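Local atomic coordinates of putative general stress protein 26 (Jannaschia sp., PDB entry 2QEA), a protein that is of unknown function but probably binds a flavin such as FMN and may act as an oxidoreductase. Residues G82-S87 and L117-A122; L76-D81 and G124-T129; M32-D37 and I44-A49. One frame throughout, in Å; residues are numbered along the deposited sequence. Where two conformers were deposited one is given.

Overall arrangement
From the N terminus, interaction 3 comes first along the chain. M32-D37 pairs with I44-A49 and closes a short loop of six residues. The chain then passes helix 53-57 and strand 63-71 and enters strand 76-87. The start of this strand belongs to interaction 2 and its end to interaction 1. After helices 90-95 and 99-104 the chain comes back as strand 114-129. It meets the later half of strand 76-87 first, so interaction 1 lies within the larger loop of interaction 2. Interaction 3 precedes both. Strand 114-129 links all three, because its other edge bonds to strand 44-49 through L117 and F119.

Interaction 1 of 3, residues G82-S87 and L117-A122; sequences GTLERS and LKFTPA
The F119 ring overlaps the backbone of G82. Its CZ lies 3.7 Å from G82 N, and CE1 and CZ also meet G82 CA. The ring sits oblique to this glycine. Its CG is anti to the backbone N (chi1 180°), which leans the ring toward the C-terminal end of its own strand, level with G82 on the neighbouring one. The aliphatic part of the contact lies on the same face of the sheet. L84 CD1 reaches between two residues of the other strand. It is 4.0 Å from L117 CB and 4.1 Å from F119 CB. The L84 and L117 side chains cross at a slant.

The strands are antiparallel. T83 and T120 form one hydrogen-bonded pair, and E85 and K118 form the next. The bond from K118 N to E85 O is 2.9 Å long and nearly straight at hydrogen (167°). Its partner, E85 N to K118 O, is more bent (136°). L84 CA also directs a CA-H...O contact to K118 O.

On the opposite face E85 and K118 run side by side and point the same way. E85 CG is 4.2 Å from K118 CB. The charged ends do not meet: E85 OE2 and K118 NZ are 5.2 Å apart, so any attraction is probably modest. A water joins the strands here. It is hydrogen-bonded to T83 O at 2.8 Å and to T120 OG1.

Strand 76-87 has strand 63-71 on its far edge, and strand 114-129 has strand 44-49 on its own. Helix 53-57 covers L84 and L117 through L54. L21 of strand 19-23 packs on L84 and F119, while W45 of strand 44-49 touches K118 on the other face.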
# COMPACT_ATOMS: atom_id res chain seq x y z
N GLY A 82 12.47 8.93 -1.59
CA GLY A 82 13.82 8.54 -1.21
C GLY A 82 14.75 8.27 -2.37
O GLY A 82 14.56 8.82 -3.45
N THR A 83 15.76 7.43 -2.13
CA THR A 83 16.77 7.05 -3.12
C THR A 83 16.95 5.53 -3.11
O THR A 83 17.22 4.96 -2.05
CB THR A 83 18.12 7.71 -2.79
OG1 THR A 83 17.95 9.13 -2.66
CG2 THR A 83 19.16 7.42 -3.87
N LEU A 84 16.79 4.90 -4.28
CA LEU A 84 16.99 3.45 -4.45
C LEU A 84 18.35 3.24 -5.12
O LEU A 84 18.72 3.99 -6.03
CB LEU A 84 15.88 2.84 -5.30
CG LEU A 84 15.82 1.31 -5.42
CD1 LEU A 84 15.53 0.67 -4.06
CD2 LEU A 84 14.76 0.89 -6.43
N GLU A 85 19.08 2.21 -4.68
CA GLU A 85 20.41 1.89 -5.23
C GLU A 85 20.84 0.45 -4.99
O GLU A 85 20.26 -0.24 -4.14
CB GLU A 85 21.47 2.82 -4.60
CG GLU A 85 21.57 2.74 -3.07
CD GLU A 85 22.59 3.71 -2.49
OE1 GLU A 85 23.74 3.73 -2.97
OE2 GLU A 85 22.24 4.42 -1.53
N ARG A 86 21.85 0.02 -5.74
CA ARG A 86 22.48 -1.30 -5.62
C ARG A 86 23.31 -1.29 -4.32
O ARG A 86 23.87 -0.24 -3.97
CB ARG A 86 23.46 -1.52 -6.80
CG ARG A 86 23.69 -2.97 -7.23
CD ARG A 86 22.64 -3.43 -8.24
NE ARG A 86 23.08 -4.58 -9.03
CZ ARG A 86 22.44 -5.08 -10.09
NH1 ARG A 86 21.28 -4.57 -10.52
NH2 ARG A 86 22.97 -6.12 -10.74
N SER A 87 23.41 -2.43 -3.65
CA SER A 87 24.24 -2.56 -2.45
C SER A 87 25.06 -3.84 -2.56
O SER A 87 24.50 -4.90 -2.86
CB SER A 87 23.39 -2.59 -1.18
OG SER A 87 24.23 -2.60 -0.04
N LEU A 117 18.93 -4.41 -2.95
CA LEU A 117 18.55 -3.01 -3.16
C LEU A 117 18.38 -2.31 -1.81
O LEU A 117 17.84 -2.91 -0.87
CB LEU A 117 17.25 -2.90 -3.98
CG LEU A 117 17.25 -3.43 -5.42
CD1 LEU A 117 15.87 -3.22 -6.02
CD2 LEU A 117 18.31 -2.76 -6.28
N LYS A 118 18.83 -1.06 -1.73
CA LYS A 118 18.78 -0.23 -0.51
C LYS A 118 17.98 1.04 -0.81
O LYS A 118 18.37 1.83 -1.68
CB LYS A 118 20.21 0.14 -0.08
CG LYS A 118 20.32 0.95 1.22
CD LYS A 118 21.77 1.34 1.51
CE LYS A 118 21.89 2.12 2.82
NZ LYS A 118 23.30 2.48 3.14
N PHE A 119 16.86 1.21 -0.09
CA PHE A 119 16.01 2.40 -0.21
C PHE A 119 16.21 3.25 1.04
O PHE A 119 15.89 2.81 2.14
CB PHE A 119 14.53 2.01 -0.35
CG PHE A 119 13.60 3.19 -0.46
CD1 PHE A 119 13.38 3.80 -1.70
CD2 PHE A 119 12.96 3.71 0.67
CE1 PHE A 119 12.53 4.91 -1.81
CE2 PHE A 119 12.11 4.82 0.57
CZ PHE A 119 11.89 5.42 -0.67
N THR A 120 16.74 4.46 0.86
CA THR A 120 16.96 5.41 1.95
C THR A 120 15.82 6.44 1.88
O THR A 120 15.76 7.19 0.90
CB THR A 120 18.32 6.14 1.82
OG1 THR A 120 19.39 5.17 1.84
CG2 THR A 120 18.53 7.12 2.97
N PRO A 121 14.89 6.45 2.87
CA PRO A 121 13.85 7.47 2.84
C PRO A 121 14.39 8.88 3.13
O PRO A 121 15.26 9.04 4.00
CB PRO A 121 12.88 7.03 3.96
CG PRO A 121 13.21 5.62 4.23
CD PRO A 121 14.68 5.54 4.01
N ALA A 122 13.90 9.86 2.37
CA ALA A 122 14.25 11.27 2.52
C ALA A 122 13.15 11.97 3.31
O ALA A 122 13.44 12.70 4.27
CB ALA A 122 14.40 11.92 1.16
O HOH W 1 19.49 4.21 -0.67

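Interaction 2 of 3, residues L76-D81 and G124-T129; sequences LYADLD and GEISIT
L76 holds CG anti to the backbone N, and I128 turns its CG1 anti to the carbonyl carbon. With these first torsions the two side chains run alongside each other, pointing the same way. The second torsions (L76 chi2 58°, I128 chi2 -63°) turn the two CD1 atoms together. The CD1 of L76 and the CD1 of I128 are 3.4 Å apart, a short contact. The same L76 CD1 is 4.1 Å from I126 CG2. Next along this face, A78 CB packs on I126 CG1 at 3.9 Å. L80 CD2 then rests near G124 CA.

The other face carries Y77, S127, D79 and E125. T129 has OG1 between the backbone N and the carbonyl carbon (chi1 71°). This places OG1 in the plane of the Y77 ring, at its edge, 3.6 Å from CE2. The two side chains cross at about a right angle. One water bridges them: it donates to Y77 OH at 2.7 Å and is hydrogen-bonded to T129 OG1. The Y77 hydroxyl also bonds D72 OD1, so two partners fix the polar end of the ring.

The backbones are almost exactly antiparallel. Y77 and S127 form a hydrogen-bonded pair, with S127 N to Y77 O short at 2.7 Å and nearly straight. D79 and E125 form the next such pair, with both bonds longer at 3.2 Å.

D79 OD2 accepts a hydrogen bond from L29 N of the second subunit. P31 of that subunit packs on Y77 and S127, so this face is part of the dimer interface. F9 of helix 2-13 covers L76 and L80 on the opposite side. Long antiparallel strands with one face at a dimer interface fit the FMN-binding split barrel of the pyridoxamine 5'-phosphate oxidase-like family.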
# COMPACT_ATOMS: atom_id res chain seq x y z
N LEU A 76 0.23 1.07 9.96
CA LEU A 76 1.29 1.92 9.42
C LEU A 76 0.95 2.20 7.96
O LEU A 76 0.83 1.26 7.16
CB LEU A 76 2.65 1.21 9.51
CG LEU A 76 3.89 1.97 8.99
CD1 LEU A 76 4.07 3.30 9.72
CD2 LEU A 76 5.12 1.11 9.13
N TYR A 77 0.78 3.48 7.64
CA TYR A 77 0.47 3.95 6.29
C TYR A 77 1.49 5.04 5.99
O TYR A 77 1.69 5.92 6.83
CB TYR A 77 -0.96 4.48 6.21
CG TYR A 77 -1.98 3.53 6.80
CD1 TYR A 77 -2.59 2.54 6.01
CD2 TYR A 77 -2.32 3.58 8.16
CE1 TYR A 77 -3.53 1.65 6.56
CE2 TYR A 77 -3.25 2.69 8.72
CZ TYR A 77 -3.85 1.73 7.91
OH TYR A 77 -4.77 0.86 8.46
N ALA A 78 2.15 4.97 4.83
CA ALA A 78 3.20 5.93 4.49
C ALA A 78 3.51 6.01 3.00
O ALA A 78 3.64 4.98 2.35
CB ALA A 78 4.47 5.59 5.25
N ASP A 79 3.59 7.23 2.47
CA ASP A 79 4.02 7.50 1.10
C ASP A 79 5.38 8.17 1.30
O ASP A 79 5.44 9.30 1.78
CB ASP A 79 3.03 8.42 0.38
CG ASP A 79 3.41 8.70 -1.08
OD1 ASP A 79 4.38 8.10 -1.61
OD2 ASP A 79 2.73 9.53 -1.72
N LEU A 80 6.45 7.46 0.93
CA LEU A 80 7.83 7.91 1.14
C LEU A 80 8.59 8.24 -0.14
O LEU A 80 8.55 7.46 -1.08
CB LEU A 80 8.61 6.80 1.85
CG LEU A 80 8.04 6.19 3.13
CD1 LEU A 80 8.88 5.00 3.52
CD2 LEU A 80 7.99 7.22 4.24
N ASP A 81 9.28 9.38 -0.14
CA ASP A 81 10.21 9.76 -1.22
C ASP A 81 11.60 9.41 -0.69
O ASP A 81 11.88 9.58 0.50
CB ASP A 81 10.15 11.27 -1.54
CG ASP A 81 8.88 11.67 -2.27
OD1 ASP A 81 8.35 10.88 -3.09
OD2 ASP A 81 8.41 12.80 -2.05
N GLY A 124 8.35 11.86 3.86
CA GLY A 124 7.07 11.21 3.58
C GLY A 124 5.94 11.57 4.52
O GLY A 124 6.19 12.04 5.63
N GLU A 125 4.70 11.37 4.05
CA GLU A 125 3.51 11.62 4.85
C GLU A 125 3.14 10.27 5.46
O GLU A 125 2.77 9.35 4.73
CB GLU A 125 2.37 12.21 4.03
CG GLU A 125 1.22 12.74 4.90
CD GLU A 125 0.18 13.58 4.16
OE1 GLU A 125 0.39 13.95 2.98
OE2 GLU A 125 -0.86 13.90 4.78
N ILE A 126 3.26 10.18 6.79
CA ILE A 126 3.07 8.94 7.56
C ILE A 126 1.86 9.03 8.49
O ILE A 126 1.67 10.06 9.14
CB ILE A 126 4.33 8.67 8.45
CG1 ILE A 126 5.60 8.53 7.59
CG2 ILE A 126 4.15 7.41 9.32
CD1 ILE A 126 6.88 8.44 8.41
N SER A 127 1.07 7.95 8.55
CA SER A 127 -0.05 7.81 9.50
C SER A 127 0.21 6.58 10.37
O SER A 127 0.57 5.52 9.87
CB SER A 127 -1.40 7.67 8.79
OG SER A 127 -1.73 8.84 8.08
N ILE A 128 0.04 6.76 11.68
CA ILE A 128 0.21 5.73 12.70
C ILE A 128 -1.15 5.60 13.39
O ILE A 128 -1.65 6.59 13.91
CB ILE A 128 1.29 6.17 13.73
CG1 ILE A 128 2.66 6.37 13.06
CG2 ILE A 128 1.44 5.19 14.87
CD1 ILE A 128 3.26 5.11 12.45
N THR A 129 -1.76 4.41 13.35
CA THR A 129 -3.09 4.16 13.97
C THR A 129 -3.11 2.93 14.87
O THR A 129 -2.23 2.07 14.79
CB THR A 129 -4.21 3.98 12.92
OG1 THR A 129 -4.07 2.73 12.24
CG2 THR A 129 -4.22 5.13 11.90
O HOH W 2 -5.84 0.98 10.92

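Interaction 3 of 3, residues M32-D37 and I44-A49; sequences MSPQTD and IWFITA
M32, a selenomethionine, begins at F46: its CB is 3.6 Å from F46 CD1 and also near CE1. The ring is oblique to it. Bends at chi2 (-67°) and chi3 then fold the chain back toward strand 44-49. The terminal CE reaches T48 CB at 3.7 Å and also meets F46 CB.

Further round the F46 ring, CE1 is 3.6 Å from P34 CA. P34 CB turns to I44 CG2 at 3.5 Å. T36 CG2 lies beside the same branch, and the T36 and I44 side chains point the same way.

Q35 and W45 make a single antiparallel bridge, which ties the loop after strand 30-32 to strand 44-49 of the probable split barrel. Q35 N donates to W45 O at 2.8 Å. W45 N returns a 3.1 Å bond to Q35 O. That oxygen also sits in the plane of the indole, at its edge, 3.4 Å from W45 CD1. F96 stacks on the W45 ring. The side chain of T36 is about 8 Å from a bound calcium ion, whose ligands include E14 and D38.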
# COMPACT_ATOMS: atom_id res chain seq x y z
N MSE A 32 6.87 -5.42 -3.28
CA MSE A 32 8.19 -5.90 -2.82
C MSE A 32 8.15 -6.18 -1.31
O MSE A 32 7.28 -5.66 -0.61
CB MSE A 32 9.26 -4.84 -3.09
CG MSE A 32 9.45 -4.46 -4.54
SE MSE A 32 10.16 -5.90 -5.62
CE MSE A 32 11.97 -5.92 -4.91
N SER A 33 9.09 -6.99 -0.83
CA SER A 33 9.18 -7.37 0.60
C SER A 33 10.25 -6.54 1.33
O SER A 33 11.44 -6.83 1.18
CB SER A 33 9.50 -8.86 0.74
OG SER A 33 8.44 -9.65 0.24
N PRO A 34 9.83 -5.51 2.12
CA PRO A 34 10.83 -4.71 2.83
C PRO A 34 11.43 -5.47 4.02
O PRO A 34 10.70 -6.08 4.80
CB PRO A 34 10.02 -3.50 3.31
CG PRO A 34 8.66 -4.03 3.52
CD PRO A 34 8.46 -5.04 2.42
N GLN A 35 12.76 -5.44 4.12
CA GLN A 35 13.49 -6.10 5.20
C GLN A 35 14.21 -5.00 5.98
O GLN A 35 15.02 -4.27 5.41
CB GLN A 35 14.50 -7.10 4.63
CG GLN A 35 13.92 -8.15 3.68
CD GLN A 35 12.86 -9.05 4.32
OE1 GLN A 35 13.04 -9.53 5.43
NE2 GLN A 35 11.78 -9.29 3.59
N THR A 36 13.87 -4.86 7.26
CA THR A 36 14.48 -3.85 8.14
C THR A 36 14.72 -4.39 9.55
O THR A 36 14.27 -5.49 9.90
CB THR A 36 13.59 -2.58 8.25
OG1 THR A 36 12.34 -2.90 8.88
CG2 THR A 36 13.32 -1.96 6.89
N ASP A 37 15.48 -3.62 10.32
CA ASP A 37 15.79 -3.92 11.72
C ASP A 37 15.78 -2.57 12.44
O ASP A 37 16.55 -1.68 12.07
CB ASP A 37 17.15 -4.61 11.82
CG ASP A 37 17.40 -5.26 13.18
OD1 ASP A 37 16.84 -4.83 14.22
OD2 ASP A 37 18.19 -6.23 13.22
N ILE A 44 15.71 0.83 4.05
CA ILE A 44 14.77 -0.27 3.82
C ILE A 44 15.42 -1.14 2.74
O ILE A 44 15.72 -0.65 1.65
CB ILE A 44 13.38 0.21 3.35
CG1 ILE A 44 12.79 1.22 4.35
CG2 ILE A 44 12.44 -0.99 3.20
CD1 ILE A 44 11.43 1.79 3.94
N TRP A 45 15.62 -2.43 3.04
CA TRP A 45 16.33 -3.37 2.16
C TRP A 45 15.39 -4.31 1.40
O TRP A 45 14.37 -4.75 1.95
CB TRP A 45 17.33 -4.18 2.98
CG TRP A 45 18.28 -3.33 3.77
CD1 TRP A 45 18.07 -2.77 5.00
CD2 TRP A 45 19.59 -2.92 3.38
NE1 TRP A 45 19.17 -2.05 5.40
CE2 TRP A 45 20.12 -2.13 4.43
CE3 TRP A 45 20.38 -3.16 2.24
CZ2 TRP A 45 21.41 -1.57 4.37
CZ3 TRP A 45 21.66 -2.61 2.19
CH2 TRP A 45 22.16 -1.81 3.25
N PHE A 46 15.74 -4.62 0.15
CA PHE A 46 14.98 -5.52 -0.73
C PHE A 46 15.90 -6.48 -1.47
O PHE A 46 16.95 -6.07 -1.97
CB PHE A 46 14.17 -4.74 -1.77
CG PHE A 46 13.28 -3.68 -1.19
CD1 PHE A 46 11.96 -3.97 -0.82
CD2 PHE A 46 13.75 -2.37 -1.04
CE1 PHE A 46 11.13 -2.98 -0.28
CE2 PHE A 46 12.93 -1.37 -0.50
CZ PHE A 46 11.62 -1.67 -0.12
N ILE A 47 15.51 -7.76 -1.55
CA ILE A 47 16.23 -8.80 -2.29
C ILE A 47 15.43 -9.03 -3.58
O ILE A 47 14.25 -9.40 -3.51
CB ILE A 47 16.35 -10.11 -1.49
CG1 ILE A 47 17.12 -9.87 -0.18
CG2 ILE A 47 17.06 -11.19 -2.31
CD1 ILE A 47 17.25 -11.10 0.70
N THR A 48 16.06 -8.79 -4.73
CA THR A 48 15.42 -8.95 -6.05
C THR A 48 16.36 -9.59 -7.09
O THR A 48 17.53 -9.85 -6.80
CB THR A 48 14.89 -7.58 -6.56
OG1 THR A 48 14.14 -7.76 -7.77
CG2 THR A 48 16.05 -6.60 -6.81
N ALA A 49 15.82 -9.85 -8.28
CA ALA A 49 16.57 -10.45 -9.39
C ALA A 49 17.27 -9.37 -10.22
O ALA A 49 16.74 -8.26 -10.36
CB ALA A 49 15.63 -11.27 -10.28